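Local coordinates for protein tudor (PDB 4Q5W) that is required to form primordial germ cells and probably acts in piRNA-mediated transposon repression, this piece being its extended Tudor 9 domain, of a kind that recognises methylated partner proteins, at residues A[143-148]-A[153-158]. Residues are numbered along the deposited sequence; the frame is centred on the assembly and turned at random.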
loop_
_atom_site.group_PDB
_atom_site.type_symbol
_atom_site.label_atom_id
_atom_site.label_comp_id
_atom_site.label_asym_id
_atom_site.label_seq_id
_atom_site.Cartn_x
_atom_site.Cartn_y
_atom_site.Cartn_z
ATOM N N GLU A 143 2.222 -16.584 3.450
ATOM C CA GLU A 143 1.518 -17.855 3.358
ATOM C C GLU A 143 0.013 -17.598 3.354
ATOM O O GLU A 143 -0.474 -16.809 4.165
ATOM C CB GLU A 143 1.894 -18.747 4.543
ATOM C CG GLU A 143 0.988 -19.949 4.737
ATOM C CD GLU A 143 1.445 -20.837 5.877
ATOM O OE1 GLU A 143 2.654 -20.805 6.197
ATOM O OE2 GLU A 143 0.599 -21.560 6.453
ATOM N N PHE A 144 -0.719 -18.267 2.468
ATOM C CA PHE A 144 -2.167 -18.059 2.390
ATOM C C PHE A 144 -2.992 -18.926 3.335
ATOM O O PHE A 144 -2.921 -20.149 3.303
ATOM C CB PHE A 144 -2.666 -18.190 0.948
ATOM C CG PHE A 144 -2.277 -17.029 0.084
ATOM C CD1 PHE A 144 -3.099 -15.928 -0.017
ATOM C CD2 PHE A 144 -1.072 -17.025 -0.592
ATOM C CE1 PHE A 144 -2.737 -14.844 -0.789
ATOM C CE2 PHE A 144 -0.705 -15.942 -1.363
ATOM C CZ PHE A 144 -1.536 -14.856 -1.461
ATOM N N VAL A 145 -3.787 -18.270 4.176
ATOM C CA VAL A 145 -4.694 -18.965 5.079
ATOM C C VAL A 145 -6.014 -19.233 4.379
ATOM O O VAL A 145 -6.551 -20.339 4.446
ATOM C CB VAL A 145 -4.989 -18.137 6.339
ATOM C CG1 VAL A 145 -5.874 -18.928 7.301
ATOM C CG2 VAL A 145 -3.693 -17.700 7.017
ATOM N N ASN A 146 -6.540 -18.213 3.710
ATOM C CA ASN A 146 -7.812 -18.331 3.006
ATOM C C ASN A 146 -7.780 -17.534 1.712
ATOM O O ASN A 146 -7.977 -16.320 1.722
ATOM C CB ASN A 146 -8.959 -17.831 3.889
ATOM C CG ASN A 146 -10.336 -18.043 3.258
ATOM O OD1 ASN A 146 -10.462 -18.380 2.078
ATOM N ND2 ASN A 146 -11.377 -17.832 4.052
ATOM N N LYS A 147 -7.548 -18.220 0.597
ATOM C CA LYS A 147 -7.465 -17.554 -0.698
ATOM C C LYS A 147 -8.816 -17.065 -1.219
ATOM O O LYS A 147 -8.877 -16.108 -1.992
ATOM C CB LYS A 147 -6.806 -18.471 -1.730
ATOM C CG LYS A 147 -5.338 -18.742 -1.465
ATOM C CD LYS A 147 -4.714 -19.567 -2.582
ATOM C CE LYS A 147 -3.247 -19.855 -2.295
ATOM N NZ LYS A 147 -2.587 -20.584 -3.414
ATOM N N SER A 148 -9.895 -17.712 -0.793
ATOM C CA SER A 148 -11.224 -17.388 -1.314
ATOM C C SER A 148 -11.842 -16.169 -0.636
ATOM O O SER A 148 -12.858 -15.645 -1.096
ATOM C CB SER A 148 -12.165 -18.586 -1.182
ATOM O OG SER A 148 -12.533 -18.807 0.169
ATOM N N VAL A 153 -6.887 -13.969 3.267
ATOM C CA VAL A 153 -6.226 -13.925 4.561
ATOM C C VAL A 153 -4.866 -14.613 4.494
ATOM O O VAL A 153 -4.754 -15.709 3.945
ATOM C CB VAL A 153 -7.091 -14.581 5.643
ATOM C CG1 VAL A 153 -6.400 -14.503 6.989
ATOM C CG2 VAL A 153 -8.459 -13.904 5.696
ATOM N N VAL A 154 -3.843 -13.967 5.055
ATOM C CA VAL A 154 -2.472 -14.457 4.949
ATOM C C VAL A 154 -1.740 -14.406 6.279
ATOM O O VAL A 154 -2.156 -13.696 7.205
ATOM C CB VAL A 154 -1.652 -13.592 3.982
ATOM C CG1 VAL A 154 -2.218 -13.671 2.563
ATOM C CG2 VAL A 154 -1.610 -12.166 4.482
ATOM N N ARG A 155 -0.654 -15.172 6.364
ATOM C CA ARG A 155 0.297 -15.075 7.463
ATOM C C ARG A 155 1.567 -14.436 6.943
ATOM O O ARG A 155 2.095 -14.864 5.920
ATOM C CB ARG A 155 0.652 -16.450 8.011
ATOM C CG ARG A 155 -0.420 -17.090 8.849
ATOM C CD ARG A 155 0.129 -18.334 9.510
ATOM N NE ARG A 155 -0.948 -19.254 9.831
ATOM C CZ ARG A 155 -1.406 -20.165 8.982
ATOM N NH1 ARG A 155 -0.866 -20.272 7.777
ATOM N NH2 ARG A 155 -2.397 -20.969 9.337
ATOM N N LEU A 156 2.060 -13.421 7.644
ATOM C CA LEU A 156 3.247 -12.701 7.200
ATOM C C LEU A 156 4.418 -12.945 8.139
ATOM O O LEU A 156 4.260 -12.909 9.359
ATOM C CB LEU A 156 2.961 -11.198 7.138
ATOM C CG LEU A 156 1.744 -10.780 6.308
ATOM C CD1 LEU A 156 1.463 -9.301 6.514
ATOM C CD2 LEU A 156 1.969 -11.083 4.840
ATOM N N THR A 157 5.590 -13.199 7.570
ATOM C CA THR A 157 6.818 -13.408 8.331
ATOM C C THR A 157 7.874 -12.433 7.795
ATOM O O THR A 157 7.981 -12.276 6.583
ATOM C CB THR A 157 7.313 -14.864 8.149
ATOM O OG1 THR A 157 6.251 -15.780 8.455
ATOM C CG2 THR A 157 8.490 -15.159 9.049
ATOM N N THR A 158 8.648 -11.788 8.668
ATOM C CA THR A 158 9.678 -10.877 8.164
ATOM C C THR A 158 10.670 -11.674 7.330
ATOM O O THR A 158 11.091 -12.761 7.720
ATOM C CB THR A 158 10.421 -10.124 9.282
ATOM O OG1 THR A 158 11.093 -11.063 10.136
ATOM C CG2 THR A 158 9.445 -9.287 10.100
#
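Glu-143 and Arg-155 form an antiparallel hydrogen-bonded pair, Glu-143 N giving to Arg-155 O (3.0 Å) and Arg-155 N to Glu-143 O (2.7 Å), both nearly straight. Beyond Phe-144 and Val-154, a non-hydrogen-bonded pair, the register slips by one in a classic beta bulge: Val-145 N (2.7 Å) and Asn-146 N (3.1 Å) both reach Val-153 O, from the same face of its carbonyl plane. Val-153 N returns a bond to Asn-146 O, closing the pairing toward the hairpin turn.

On the face of Glu-143 and Arg-155 the two side chains lie alongside each other, pointing the same way. In the modelled conformer OE2 of Glu-143 and NH1 of Arg-155 are implausibly close (2.4 Å), so the charges probably attract but the detail of the salt bridge is doubtful. Val-145 crosses Arg-155 at about a right angle; its CG2, anti to the carbonyl carbon, lies over the centre of one guanidinium face.

Apolar packing occupies the other face, where CG1 of Val-154 meets Phe-144 CD1 (3.5 Å) obliquely to the ring.

Phe-144 also touches Phe-21 of strand 16-21 and a bound HEPES molecule, probably from the crystallisation liquor. Strand 153-158 lies between strands 139-144 and 108-112, with Val-154 packed on Val-142 and Cys-110.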